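Local structure of importin subunit beta-1 (5OWU) at residues T334-D339 / D381-R386; L371-Q376 / V390-S395; A730-K735 / F780-Q785; A743-I748 / D789-S794. The protein functions as the importin beta subunit in nuclear protein import, associating with importin alpha, which binds classical nuclear localization signals in cargo. All coordinates share one frame; numbering follows the deposited sequence.

Contact 1: T334-D339 / D381-R386; sequences TRQNED and DNWRNR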
loop_
_atom_site.group_PDB
_atom_site.type_symbol
_atom_site.label_atom_id
_atom_site.label_comp_id
_atom_site.label_asym_id
_atom_site.label_seq_id
_atom_site.Cartn_x
_atom_site.Cartn_y
_atom_site.Cartn_z
ATOM N N THR A 334 26.198 -12.324 5.017
ATOM C CA THR A 334 26.993 -12.440 6.236
ATOM C C THR A 334 27.366 -11.085 6.832
ATOM O O THR A 334 28.265 -11.017 7.677
ATOM C CB THR A 334 28.266 -13.249 5.981
ATOM O OG1 THR A 334 29.057 -12.603 4.976
ATOM C CG2 THR A 334 27.919 -14.660 5.545
ATOM N N ARG A 335 26.695 -10.014 6.420
ATOM C CA ARG A 335 26.922 -8.687 6.976
ATOM C C ARG A 335 25.778 -8.268 7.900
ATOM O O ARG A 335 25.335 -7.120 7.885
ATOM C CB ARG A 335 27.122 -7.667 5.856
ATOM C CG ARG A 335 28.287 -7.988 4.942
ATOM C CD ARG A 335 28.520 -6.870 3.937
ATOM N NE ARG A 335 29.492 -7.233 2.904
ATOM C CZ ARG A 335 29.960 -6.388 1.990
ATOM N NH1 ARG A 335 29.552 -5.123 1.973
ATOM N NH2 ARG A 335 30.830 -6.805 1.087
ATOM N N GLN A 336 25.291 -9.197 8.721
ATOM C CA GLN A 336 24.296 -8.854 9.724
ATOM C C GLN A 336 24.922 -7.964 10.804
ATOM O O GLN A 336 26.125 -7.698 10.812
ATOM C CB GLN A 336 23.712 -10.112 10.369
ATOM C CG GLN A 336 23.432 -11.277 9.415
ATOM C CD GLN A 336 24.600 -12.245 9.312
ATOM O OE1 GLN A 336 25.760 -11.834 9.319
ATOM N NE2 GLN A 336 24.298 -13.536 9.215
ATOM N N ASN A 337 24.088 -7.516 11.737
ATOM C CA ASN A 337 24.541 -6.699 12.860
ATOM C C ASN A 337 24.884 -7.584 14.055
ATOM O O ASN A 337 24.119 -8.493 14.395
ATOM C CB ASN A 337 23.455 -5.691 13.241
ATOM C CG ASN A 337 22.814 -5.047 12.029
ATOM O OD1 ASN A 337 23.491 -4.742 11.045
ATOM N ND2 ASN A 337 21.501 -4.854 12.085
ATOM N N GLU A 338 26.029 -7.314 14.694
ATOM C CA GLU A 338 26.448 -8.056 15.889
ATOM C C GLU A 338 25.678 -7.563 17.115
ATOM O O GLU A 338 26.242 -7.026 18.068
ATOM C CB GLU A 338 27.952 -7.936 16.114
ATOM C CG GLU A 338 28.795 -8.863 15.233
ATOM C CD GLU A 338 29.414 -10.055 15.960
ATOM O OE1 GLU A 338 28.954 -10.401 17.070
ATOM O OE2 GLU A 338 30.360 -10.657 15.402
ATOM N N ASP A 339 24.362 -7.763 17.063
ATOM C CA ASP A 339 23.437 -7.400 18.141
ATOM C C ASP A 339 23.934 -6.250 19.023
ATOM O O ASP A 339 23.180 -5.335 19.359
ATOM C CB ASP A 339 23.142 -8.630 19.014
ATOM C CG ASP A 339 24.390 -9.234 19.634
ATOM O OD1 ASP A 339 25.369 -8.498 19.869
ATOM O OD2 ASP A 339 24.384 -10.454 19.897
ATOM N N ASP A 381 31.638 -22.536 11.629
ATOM C CA ASP A 381 31.909 -22.164 13.014
ATOM C C ASP A 381 31.396 -20.773 13.354
ATOM O O ASP A 381 31.088 -20.502 14.522
ATOM C CB ASP A 381 33.413 -22.231 13.292
ATOM C CG ASP A 381 33.941 -23.647 13.304
ATOM O OD1 ASP A 381 33.243 -24.534 13.837
ATOM O OD2 ASP A 381 35.052 -23.871 12.781
ATOM N N ASN A 382 31.303 -19.885 12.366
ATOM C CA ASN A 382 30.867 -18.509 12.586
ATOM C C ASN A 382 29.347 -18.436 12.513
ATOM O O ASN A 382 28.746 -18.902 11.540
ATOM C CB ASN A 382 31.495 -17.583 11.544
ATOM C CG ASN A 382 31.366 -16.113 11.903
ATOM O OD1 ASN A 382 30.430 -15.697 12.591
ATOM N ND2 ASN A 382 32.313 -15.316 11.428
ATOM N N TRP A 383 28.728 -17.851 13.542
ATOM C CA TRP A 383 27.271 -17.763 13.560
ATOM C C TRP A 383 26.746 -17.011 12.348
ATOM O O TRP A 383 25.649 -17.307 11.863
ATOM C CB TRP A 383 26.779 -17.094 14.851
ATOM C CG TRP A 383 27.043 -15.611 14.947
ATOM C CD1 TRP A 383 28.093 -15.003 15.576
ATOM C CD2 TRP A 383 26.233 -14.554 14.414
ATOM N NE1 TRP A 383 27.988 -13.636 15.466
ATOM C CE2 TRP A 383 26.856 -13.335 14.757
ATOM C CE3 TRP A 383 25.047 -14.520 13.677
ATOM C CZ2 TRP A 383 26.333 -12.100 14.385
ATOM C CZ3 TRP A 383 24.528 -13.289 13.310
ATOM C CH2 TRP A 383 25.170 -12.096 13.665
ATOM N N ARG A 384 27.513 -16.047 11.837
ATOM C CA ARG A 384 27.055 -15.279 10.682
ATOM C C ARG A 384 26.851 -16.179 9.469
ATOM O O ARG A 384 25.928 -15.966 8.672
ATOM C CB ARG A 384 28.056 -14.176 10.355
ATOM C CG ARG A 384 28.158 -13.084 11.404
ATOM C CD ARG A 384 29.270 -12.121 11.019
ATOM N NE ARG A 384 29.243 -10.869 11.772
ATOM C CZ ARG A 384 28.431 -9.851 11.506
ATOM N NH1 ARG A 384 27.550 -9.929 10.518
ATOM N NH2 ARG A 384 28.495 -8.751 12.234
ATOM N N ASN A 385 27.702 -17.196 9.318
ATOM C CA ASN A 385 27.604 -18.083 8.167
ATOM C C ASN A 385 26.449 -19.070 8.306
ATOM O O ASN A 385 25.754 -19.354 7.325
ATOM C CB ASN A 385 28.930 -18.811 7.970
ATOM C CG ASN A 385 30.045 -17.869 7.549
ATOM O OD1 ASN A 385 30.619 -17.164 8.374
ATOM N ND2 ASN A 385 30.341 -17.841 6.261
ATOM N N ARG A 386 26.206 -19.588 9.509
ATOM C CA ARG A 386 25.055 -20.467 9.701
ATOM C C ARG A 386 23.745 -19.702 9.519
ATOM O O ARG A 386 22.816 -20.185 8.846
ATOM C CB ARG A 386 25.120 -21.114 11.083
ATOM C CG ARG A 386 26.444 -21.827 11.383
ATOM C CD ARG A 386 26.344 -22.765 12.585
ATOM N NE ARG A 386 26.073 -22.062 13.835
ATOM C CZ ARG A 386 26.991 -21.411 14.542
ATOM N NH1 ARG A 386 28.247 -21.349 14.114
ATOM N NH2 ARG A 386 26.652 -20.806 15.670
#

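Contact 2: L371-Q376 / V390-S395; sequences LEFVEQ and VMAFGS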
loop_
_atom_site.group_PDB
_atom_site.type_symbol
_atom_site.label_atom_id
_atom_site.label_comp_id
_atom_site.label_asym_id
_atom_site.label_seq_id
_atom_site.Cartn_x
_atom_site.Cartn_y
_atom_site.Cartn_z
ATOM N N LEU A 371 22.063 -23.692 -2.975
ATOM C CA LEU A 371 22.305 -24.946 -2.272
ATOM C C LEU A 371 23.789 -25.142 -1.997
ATOM O O LEU A 371 24.171 -25.669 -0.943
ATOM C CB LEU A 371 21.741 -26.117 -3.077
ATOM C CG LEU A 371 20.214 -26.148 -3.156
ATOM C CD1 LEU A 371 19.753 -27.207 -4.145
ATOM C CD2 LEU A 371 19.601 -26.386 -1.764
ATOM N N GLU A 372 24.647 -24.709 -2.923
ATOM C CA GLU A 372 26.081 -24.774 -2.662
ATOM C C GLU A 372 26.450 -23.925 -1.449
ATOM O O GLU A 372 27.161 -24.385 -0.543
ATOM C CB GLU A 372 26.863 -24.325 -3.900
ATOM C CG GLU A 372 28.343 -24.688 -3.845
ATOM C CD GLU A 372 29.150 -24.075 -4.976
ATOM O OE1 GLU A 372 28.561 -23.758 -6.034
ATOM O OE2 GLU A 372 30.376 -23.906 -4.795
ATOM N N PHE A 373 25.967 -22.678 -1.411
ATOM C CA PHE A 373 26.225 -21.809 -0.261
ATOM C C PHE A 373 25.714 -22.429 1.044
ATOM O O PHE A 373 26.418 -22.442 2.067
ATOM C CB PHE A 373 25.576 -20.451 -0.518
ATOM C CG PHE A 373 25.800 -19.452 0.567
ATOM C CD1 PHE A 373 26.941 -18.668 0.574
ATOM C CD2 PHE A 373 24.863 -19.282 1.576
ATOM C CE1 PHE A 373 27.149 -17.737 1.567
ATOM C CE2 PHE A 373 25.069 -18.353 2.576
ATOM C CZ PHE A 373 26.219 -17.582 2.572
ATOM N N VAL A 374 24.485 -22.948 1.027
ATOM C CA VAL A 374 23.906 -23.558 2.221
ATOM C C VAL A 374 24.795 -24.692 2.711
ATOM O O VAL A 374 25.174 -24.744 3.888
ATOM C CB VAL A 374 22.474 -24.050 1.933
ATOM C CG1 VAL A 374 21.899 -24.807 3.130
ATOM C CG2 VAL A 374 21.580 -22.891 1.582
ATOM N N GLU A 375 25.143 -25.616 1.806
ATOM C CA GLU A 375 25.998 -26.746 2.165
ATOM C C GLU A 375 27.316 -26.269 2.755
ATOM O O GLU A 375 27.809 -26.837 3.734
ATOM C CB GLU A 375 26.249 -27.622 0.932
ATOM C CG GLU A 375 27.235 -28.775 1.155
ATOM C CD GLU A 375 27.469 -29.608 -0.098
ATOM O OE1 GLU A 375 27.906 -29.045 -1.128
ATOM O OE2 GLU A 375 27.210 -30.828 -0.053
ATOM N N GLN A 376 27.889 -25.210 2.187
ATOM C CA GLN A 376 29.181 -24.739 2.671
ATOM C C GLN A 376 29.079 -24.108 4.055
ATOM O O GLN A 376 30.056 -24.130 4.810
ATOM C CB GLN A 376 29.781 -23.733 1.685
ATOM C CG GLN A 376 31.279 -23.877 1.492
ATOM C CD GLN A 376 31.646 -25.160 0.767
ATOM O OE1 GLN A 376 31.296 -25.352 -0.402
ATOM N NE2 GLN A 376 32.342 -26.056 1.462
ATOM N N VAL A 390 20.702 -20.563 6.678
ATOM C CA VAL A 390 19.254 -20.779 6.786
ATOM C C VAL A 390 18.481 -19.635 6.131
ATOM O O VAL A 390 17.384 -19.846 5.597
ATOM C CB VAL A 390 18.789 -20.990 8.247
ATOM C CG1 VAL A 390 19.160 -22.365 8.736
ATOM C CG2 VAL A 390 19.348 -19.915 9.183
ATOM N N MET A 391 19.011 -18.414 6.171
ATOM C CA MET A 391 18.368 -17.311 5.464
ATOM C C MET A 391 18.255 -17.614 3.973
ATOM O O MET A 391 17.201 -17.401 3.359
ATOM C CB MET A 391 19.147 -16.010 5.689
ATOM C CG MET A 391 18.534 -14.791 4.989
ATOM S SD MET A 391 16.856 -14.410 5.567
ATOM C CE MET A 391 16.332 -13.311 4.260
ATOM N N ALA A 392 19.339 -18.112 3.370
ATOM C CA ALA A 392 19.324 -18.423 1.945
ATOM C C ALA A 392 18.357 -19.566 1.645
ATOM O O ALA A 392 17.540 -19.490 0.705
ATOM C CB ALA A 392 20.746 -18.763 1.479
ATOM N N PHE A 393 18.408 -20.626 2.458
ATOM C CA PHE A 393 17.528 -21.758 2.204
ATOM C C PHE A 393 16.071 -21.330 2.274
ATOM O O PHE A 393 15.281 -21.624 1.372
ATOM C CB PHE A 393 17.798 -22.890 3.190
ATOM C CG PHE A 393 17.141 -24.175 2.795
ATOM C CD1 PHE A 393 15.847 -24.447 3.178
ATOM C CD2 PHE A 393 17.811 -25.097 2.014
ATOM C CE1 PHE A 393 15.233 -25.630 2.805
ATOM C CE2 PHE A 393 17.207 -26.271 1.634
ATOM C CZ PHE A 393 15.916 -26.540 2.029
ATOM N N GLY A 394 15.699 -20.616 3.337
ATOM C CA GLY A 394 14.337 -20.133 3.440
ATOM C C GLY A 394 13.973 -19.207 2.299
ATOM O O GLY A 394 12.830 -19.203 1.836
ATOM N N SER A 395 14.945 -18.433 1.813
ATOM C CA SER A 395 14.696 -17.487 0.732
ATOM C C SER A 395 14.477 -18.147 -0.624
ATOM O O SER A 395 14.029 -17.454 -1.545
ATOM C CB SER A 395 15.852 -16.494 0.617
ATOM O OG SER A 395 15.847 -15.580 1.696
#

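Contact 3: A730-K735 / F780-Q785; sequences AAQNTK and FQFIAQ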
loop_
_atom_site.group_PDB
_atom_site.type_symbol
_atom_site.label_atom_id
_atom_site.label_comp_id
_atom_site.label_asym_id
_atom_site.label_seq_id
_atom_site.Cartn_x
_atom_site.Cartn_y
_atom_site.Cartn_z
ATOM N N ALA A 730 -23.900 8.675 -6.690
ATOM C CA ALA A 730 -22.874 9.672 -6.432
ATOM C C ALA A 730 -21.547 8.988 -6.151
ATOM O O ALA A 730 -20.494 9.428 -6.631
ATOM C CB ALA A 730 -23.290 10.574 -5.270
ATOM N N ALA A 731 -21.592 7.864 -5.430
ATOM C CA ALA A 731 -20.359 7.183 -5.061
ATOM C C ALA A 731 -19.713 6.512 -6.266
ATOM O O ALA A 731 -18.484 6.533 -6.406
ATOM C CB ALA A 731 -20.634 6.156 -3.966
ATOM N N GLN A 732 -20.507 5.907 -7.151
ATOM C CA GLN A 732 -19.891 5.156 -8.239
ATOM C C GLN A 732 -19.320 6.071 -9.314
ATOM O O GLN A 732 -18.433 5.646 -10.062
ATOM C CB GLN A 732 -20.892 4.173 -8.852
ATOM C CG GLN A 732 -21.927 4.778 -9.786
ATOM C CD GLN A 732 -23.002 3.778 -10.148
ATOM O OE1 GLN A 732 -23.410 2.970 -9.316
ATOM N NE2 GLN A 732 -23.458 3.815 -11.397
ATOM N N ASN A 733 -19.789 7.314 -9.390
ATOM C CA ASN A 733 -19.306 8.289 -10.355
ATOM C C ASN A 733 -18.241 9.208 -9.777
ATOM O O ASN A 733 -17.848 10.175 -10.435
ATOM C CB ASN A 733 -20.472 9.121 -10.888
ATOM C CG ASN A 733 -21.350 8.340 -11.834
ATOM O OD1 ASN A 733 -20.886 7.423 -12.515
ATOM N ND2 ASN A 733 -22.622 8.693 -11.885
ATOM N N THR A 734 -17.778 8.939 -8.562
ATOM C CA THR A 734 -16.694 9.716 -7.975
ATOM C C THR A 734 -15.366 9.193 -8.508
ATOM O O THR A 734 -15.005 8.033 -8.271
ATOM C CB THR A 734 -16.737 9.635 -6.450
ATOM O OG1 THR A 734 -17.957 10.217 -5.970
ATOM C CG2 THR A 734 -15.547 10.374 -5.836
ATOM N N LYS A 735 -14.647 10.039 -9.240
ATOM C CA LYS A 735 -13.331 9.669 -9.727
ATOM C C LYS A 735 -12.348 9.588 -8.564
ATOM O O LYS A 735 -12.602 10.124 -7.483
ATOM C CB LYS A 735 -12.833 10.686 -10.752
ATOM C CG LYS A 735 -13.791 10.949 -11.902
ATOM C CD LYS A 735 -14.060 9.688 -12.713
ATOM C CE LYS A 735 -14.994 9.967 -13.880
ATOM N NZ LYS A 735 -16.319 10.488 -13.430
ATOM N N PHE A 780 -26.368 -1.271 -14.059
ATOM C CA PHE A 780 -25.569 -1.791 -15.160
ATOM C C PHE A 780 -24.367 -0.903 -15.449
ATOM O O PHE A 780 -23.304 -1.417 -15.812
ATOM C CB PHE A 780 -26.440 -1.967 -16.402
ATOM C CG PHE A 780 -26.932 -3.367 -16.579
ATOM C CD1 PHE A 780 -26.185 -4.282 -17.295
ATOM C CD2 PHE A 780 -28.125 -3.781 -16.004
ATOM C CE1 PHE A 780 -26.625 -5.579 -17.455
ATOM C CE2 PHE A 780 -28.570 -5.074 -16.161
ATOM C CZ PHE A 780 -27.813 -5.978 -16.885
ATOM N N GLN A 781 -24.499 0.416 -15.273
ATOM C CA GLN A 781 -23.331 1.288 -15.381
ATOM C C GLN A 781 -22.275 0.892 -14.357
ATOM O O GLN A 781 -21.080 0.786 -14.679
ATOM C CB GLN A 781 -23.736 2.749 -15.186
ATOM C CG GLN A 781 -24.646 3.309 -16.273
ATOM C CD GLN A 781 -25.202 4.681 -15.916
ATOM O OE1 GLN A 781 -24.650 5.390 -15.070
ATOM N NE2 GLN A 781 -26.309 5.055 -16.553
ATOM N N PHE A 782 -22.698 0.658 -13.110
ATOM C CA PHE A 782 -21.731 0.192 -12.120
ATOM C C PHE A 782 -21.074 -1.113 -12.568
ATOM O O PHE A 782 -19.848 -1.269 -12.492
ATOM C CB PHE A 782 -22.387 0.003 -10.758
ATOM C CG PHE A 782 -21.468 -0.609 -9.753
ATOM C CD1 PHE A 782 -20.516 0.165 -9.107
ATOM C CD2 PHE A 782 -21.519 -1.966 -9.489
ATOM C CE1 PHE A 782 -19.650 -0.402 -8.199
ATOM C CE2 PHE A 782 -20.657 -2.537 -8.578
ATOM C CZ PHE A 782 -19.720 -1.754 -7.933
ATOM N N ILE A 783 -21.882 -2.073 -13.021
ATOM C CA ILE A 783 -21.336 -3.370 -13.409
ATOM C C ILE A 783 -20.308 -3.192 -14.518
ATOM O O ILE A 783 -19.250 -3.835 -14.514
ATOM C CB ILE A 783 -22.473 -4.329 -13.814
ATOM C CG1 ILE A 783 -23.404 -4.567 -12.613
ATOM C CG2 ILE A 783 -21.898 -5.649 -14.316
ATOM C CD1 ILE A 783 -24.587 -5.492 -12.882
ATOM N N ALA A 784 -20.587 -2.300 -15.469
ATOM C CA ALA A 784 -19.607 -1.990 -16.502
ATOM C C ALA A 784 -18.308 -1.499 -15.881
ATOM O O ALA A 784 -17.215 -1.897 -16.307
ATOM C CB ALA A 784 -20.172 -0.948 -17.471
ATOM N N GLN A 785 -18.403 -0.640 -14.860
ATOM C CA GLN A 785 -17.188 -0.246 -14.154
ATOM C C GLN A 785 -16.447 -1.466 -13.621
ATOM O O GLN A 785 -15.212 -1.523 -13.677
ATOM C CB GLN A 785 -17.506 0.715 -13.012
ATOM C CG GLN A 785 -18.149 2.008 -13.451
ATOM C CD GLN A 785 -18.235 3.000 -12.321
ATOM O OE1 GLN A 785 -17.245 3.270 -11.644
ATOM N NE2 GLN A 785 -19.423 3.541 -12.101
#

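Contact 4: A743-I748 / D789-S794; sequences ALDYQI and DPQLYS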
loop_
_atom_site.group_PDB
_atom_site.type_symbol
_atom_site.label_atom_id
_atom_site.label_comp_id
_atom_site.label_asym_id
_atom_site.label_seq_id
_atom_site.Cartn_x
_atom_site.Cartn_y
_atom_site.Cartn_z
ATOM N N ALA A 743 -5.406 6.940 -3.454
ATOM C CA ALA A 743 -6.710 7.379 -3.937
ATOM C C ALA A 743 -7.387 6.300 -4.770
ATOM O O ALA A 743 -8.585 6.045 -4.602
ATOM C CB ALA A 743 -6.566 8.662 -4.750
ATOM N N LEU A 744 -6.647 5.656 -5.676
ATOM C CA LEU A 744 -7.254 4.611 -6.494
ATOM C C LEU A 744 -7.730 3.450 -5.628
ATOM O O LEU A 744 -8.812 2.895 -5.861
ATOM C CB LEU A 744 -6.270 4.138 -7.571
ATOM C CG LEU A 744 -5.028 3.325 -7.192
ATOM C CD1 LEU A 744 -5.326 1.829 -7.091
ATOM C CD2 LEU A 744 -3.920 3.564 -8.211
ATOM N N ASP A 745 -6.949 3.080 -4.607
ATOM C CA ASP A 745 -7.367 1.995 -3.725
ATOM C C ASP A 745 -8.616 2.375 -2.937
ATOM O O ASP A 745 -9.545 1.565 -2.800
ATOM C CB ASP A 745 -6.234 1.616 -2.772
ATOM C CG ASP A 745 -5.102 0.891 -3.471
ATOM O OD1 ASP A 745 -5.344 0.299 -4.546
ATOM O OD2 ASP A 745 -3.971 0.910 -2.941
ATOM N N TYR A 746 -8.656 3.599 -2.405
ATOM C CA TYR A 746 -9.859 4.047 -1.717
ATOM C C TYR A 746 -11.066 3.986 -2.643
ATOM O O TYR A 746 -12.137 3.508 -2.250
ATOM C CB TYR A 746 -9.679 5.464 -1.175
ATOM C CG TYR A 746 -10.948 5.993 -0.549
ATOM C CD1 TYR A 746 -11.408 5.489 0.663
ATOM C CD2 TYR A 746 -11.704 6.975 -1.180
ATOM C CE1 TYR A 746 -12.575 5.956 1.236
ATOM C CE2 TYR A 746 -12.875 7.450 -0.615
ATOM C CZ TYR A 746 -13.306 6.935 0.593
ATOM O OH TYR A 746 -14.467 7.404 1.162
ATOM N N GLN A 747 -10.911 4.459 -3.881
ATOM C CA GLN A 747 -12.016 4.399 -4.830
ATOM C C GLN A 747 -12.471 2.963 -5.041
ATOM O O GLN A 747 -13.673 2.697 -5.162
ATOM C CB GLN A 747 -11.613 5.030 -6.160
ATOM C CG GLN A 747 -12.770 5.192 -7.134
ATOM C CD GLN A 747 -12.404 4.797 -8.554
ATOM O OE1 GLN A 747 -11.595 3.896 -8.773
ATOM N NE2 GLN A 747 -13.005 5.472 -9.529
ATOM N N ILE A 748 -11.523 2.019 -5.088
ATOM C CA ILE A 748 -11.896 0.611 -5.206
ATOM C C ILE A 748 -12.723 0.180 -4.002
ATOM O O ILE A 748 -13.690 -0.575 -4.136
ATOM C CB ILE A 748 -10.645 -0.271 -5.375
ATOM C CG1 ILE A 748 -9.964 0.006 -6.721
ATOM C CG2 ILE A 748 -10.999 -1.757 -5.248
ATOM C CD1 ILE A 748 -10.751 -0.444 -7.941
ATOM N N ASP A 789 -12.284 -2.395 -14.795
ATOM C CA ASP A 789 -11.115 -2.206 -13.942
ATOM C C ASP A 789 -10.668 -3.545 -13.378
ATOM O O ASP A 789 -11.450 -4.182 -12.653
ATOM C CB ASP A 789 -11.424 -1.236 -12.807
ATOM C CG ASP A 789 -10.196 -0.909 -11.963
ATOM O OD1 ASP A 789 -9.282 -1.757 -11.861
ATOM O OD2 ASP A 789 -10.143 0.206 -11.401
ATOM N N PRO A 790 -9.437 -4.000 -13.654
ATOM C CA PRO A 790 -8.988 -5.293 -13.102
ATOM C C PRO A 790 -8.981 -5.348 -11.584
ATOM O O PRO A 790 -9.173 -6.427 -11.009
ATOM C CB PRO A 790 -7.567 -5.439 -13.668
ATOM C CG PRO A 790 -7.521 -4.534 -14.843
ATOM C CD PRO A 790 -8.411 -3.389 -14.515
ATOM N N GLN A 791 -8.738 -4.224 -10.910
ATOM C CA GLN A 791 -8.787 -4.231 -9.456
ATOM C C GLN A 791 -10.143 -4.701 -8.946
ATOM O O GLN A 791 -10.245 -5.137 -7.793
ATOM C CB GLN A 791 -8.464 -2.836 -8.921
ATOM C CG GLN A 791 -7.098 -2.318 -9.347
ATOM C CD GLN A 791 -6.769 -0.977 -8.722
ATOM O OE1 GLN A 791 -5.974 -0.894 -7.785
ATOM N NE2 GLN A 791 -7.388 0.085 -9.238
ATOM N N LEU A 792 -11.177 -4.635 -9.786
ATOM C CA LEU A 792 -12.497 -5.158 -9.455
ATOM C C LEU A 792 -12.713 -6.560 -10.020
ATOM O O LEU A 792 -12.914 -7.513 -9.259
ATOM C CB LEU A 792 -13.584 -4.195 -9.964
ATOM C CG LEU A 792 -13.686 -2.867 -9.205
ATOM C CD1 LEU A 792 -14.563 -1.857 -9.949
ATOM C CD2 LEU A 792 -14.230 -3.099 -7.797
ATOM N N TYR A 793 -12.662 -6.721 -11.346
ATOM C CA TYR A 793 -13.094 -7.999 -11.904
ATOM C C TYR A 793 -12.111 -9.125 -11.615
ATOM O O TYR A 793 -12.525 -10.288 -11.566
ATOM C CB TYR A 793 -13.362 -7.883 -13.412
ATOM C CG TYR A 793 -12.162 -7.687 -14.321
ATOM C CD1 TYR A 793 -11.333 -8.754 -14.661
ATOM C CD2 TYR A 793 -11.889 -6.443 -14.881
ATOM C CE1 TYR A 793 -10.246 -8.577 -15.508
ATOM C CE2 TYR A 793 -10.811 -6.258 -15.729
ATOM C CZ TYR A 793 -9.993 -7.327 -16.038
ATOM O OH TYR A 793 -8.921 -7.142 -16.880
ATOM N N SER A 794 -10.830 -8.816 -11.393
ATOM C CA SER A 794 -9.863 -9.863 -11.072
ATOM C C SER A 794 -10.119 -10.487 -9.703
ATOM O O SER A 794 -9.614 -11.581 -9.432
ATOM C CB SER A 794 -8.438 -9.308 -11.131
ATOM O OG SER A 794 -8.201 -8.365 -10.099
HETATM O O HOH W 1 -12.174 2.000 -10.692
#

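Contact 1: T334-D339 / D381-R386
R384, in the first turn of helix 383-395, reaches into the loop that follows helix 317-332, tying HEAT repeat 8 to HEAT repeat 9 of the superhelical solenoid. Its CB meets Q336 OE1 at 3.4 Å, and its CG sits 3.5 Å above the plane of the W383 ring, over the centre. R384 CD passes T334 O at 3.7 Å. Beyond it, R384 NE makes a long salt bridge of 3.8 Å with OE2 of the poorly ordered E338. R384 NH1 and NH2 converge end-on upon Q336 O, at 2.7 and 3.0 Å, approaching from one face of that carbonyl; NH1 adds weak bonds to T334 O and Q336 OE1. A leucine in its place would probably leave Q336 O without these two donors and set the loop backbone free to shift. The Q336 chain bends at chi2 (92°) and runs back past R384, where its NE2, which also bonds E387 OE1, donates to a lone pair of R384 O in the carbonyl plane, 3.0 Å away.

Contact 2: L371-Q376 / V390-S395
L371 touches F393 near one end of the packing between the two helices of HEAT repeat 9, the antiparallel helical hairpin that is the unit of this solenoid. Its CD2 methyl comes within 4.2 Å of F393 CE2, and the two side chains slant across one another. Two residues on, F373 extends its ring with CG anti to the backbone N (chi1 -178°), which brings CD2 to 4.2 Å from the CB of A392. V374 follows as the middle of the contact. Its CG2 branch, lying beside its own backbone N, is set between A392 CB at 4.2 Å and F393 CB at 4.1 Å, and lies 4.0 Å from F393 N. The small A392 probably helps V374 to come this close to the backbone of helix 383-395. The two axes approach to 9.0 Å, with an angle of 148° between their directions, and the contact across them is apolar. Around the pair, helix 402-418 packs on one flank, where Y408 meets L371 while V409, A412 and I416 meet F393. On another, L355 of helix 347-362 and L333 reach A392. Helix 425-442 lies behind helix 383-395, with T430 and T431 on V390 and W433 on M391.

Contact 3: A730-K735 / F780-Q785
Q732 and Q785 cross at about a right angle, with their amide planes 81° apart, where the end of helix 718-732 meets the flank of helix 776-788. The amide of Q785 is directed at the backbone rather than at the other amide: its NE2 donates to Q732 O at 3.1 Å, from well above the carbonyl plane. Q732 is the last helical residue before N733 departs from helical geometry, so this bond supplies a side-chain donor to a carbonyl at the helix end. The same NE2 of Q785 rests 3.6 Å from Q732 CB. Q732 itself holds CG between its backbone N and carbonyl carbon (chi1 77°), and the extended remainder of the chain lies against helix 776-788. There Q732 OE1 packs 3.5 Å from F782 CB, while Q732 NE2 lies 3.9 Å from Q781 CB. Q732 OE1 is also bonded to the hydroxyl of Y758 and Q732 NE2 to T778 O, two bonds that probably set the turn of this buried amide. F782 slants across Q732, the amide and ring planes 39° apart, and receives Q732 CB at its ring edge, 4.0 Å from CD1. The contact joins HEAT repeats 17 and 18. Helix 741-764 lies beside it, with V754 and L755 against F782 and L751 against Q785, while W826 of helix 825-836 packs on I783 and A784.

Contact 4: A743-I748 / D789-S794
The carboxylate of D789 places OD2 3.6 Å from I748 CD1, while OD1 caps the short helix 790-793 by accepting from Q791 N at 2.7 Å. That N-cap bond meets OD1 on its anti side, 33° out of the carboxylate plane. The Q791 side chain crosses I748 at about a right angle, and its amide NE2 rests 3.6 Å from I748 CG1; the amide plane is 53° from that of the D745 carboxylate. One face of the Y793 ring carries P790 CA, and R833 makes a cation-pi contact with this ring. I748 is central to the packing between HEAT repeats 17 and 18. With CG1 anti to the carbonyl carbon (chi1 -67°), its CD1 lies 3.5 Å from Q791 CB and 4.0 Å from L792 CG. L744 CD1 also adjoins the Q791 amide, but so tightly in the model that the detail is doubtful. An alanine here, in place of Q791, would probably open a gap beside I748 CG1, where the amide NE2 now rests. Direct contact between the segments is thus mainly van der Waals, and the polar link passes through a water that donates to Q747 OE1 and D789 OD2, each at 2.8 Å. D789 therefore divides its work, one oxygen for its own helix and one for the neighbouring repeat, and the helix start probably favours its negative charge.

The four contacts form two pairs in the all-helical solenoid. Contacts 1 and 2 come first along the chain, their segments alternating, with centres 14 Å apart; both use helix 383-395, contact 1 at its start, between HEAT repeats 8 and 9, and contact 2 further along, inside repeat 9. Contacts 3 and 4 follow, also interleaved, with centres 12 Å apart, and both join repeats 17 and 18. They touch directly, as where T734 O meets Q747 NE2. About 50 Å separates the centres of contacts 2 and 3, which lie on opposite sides of the chain's centre. Such local packing, within a repeat and between successive repeats, builds the extended superhelix of the receptor.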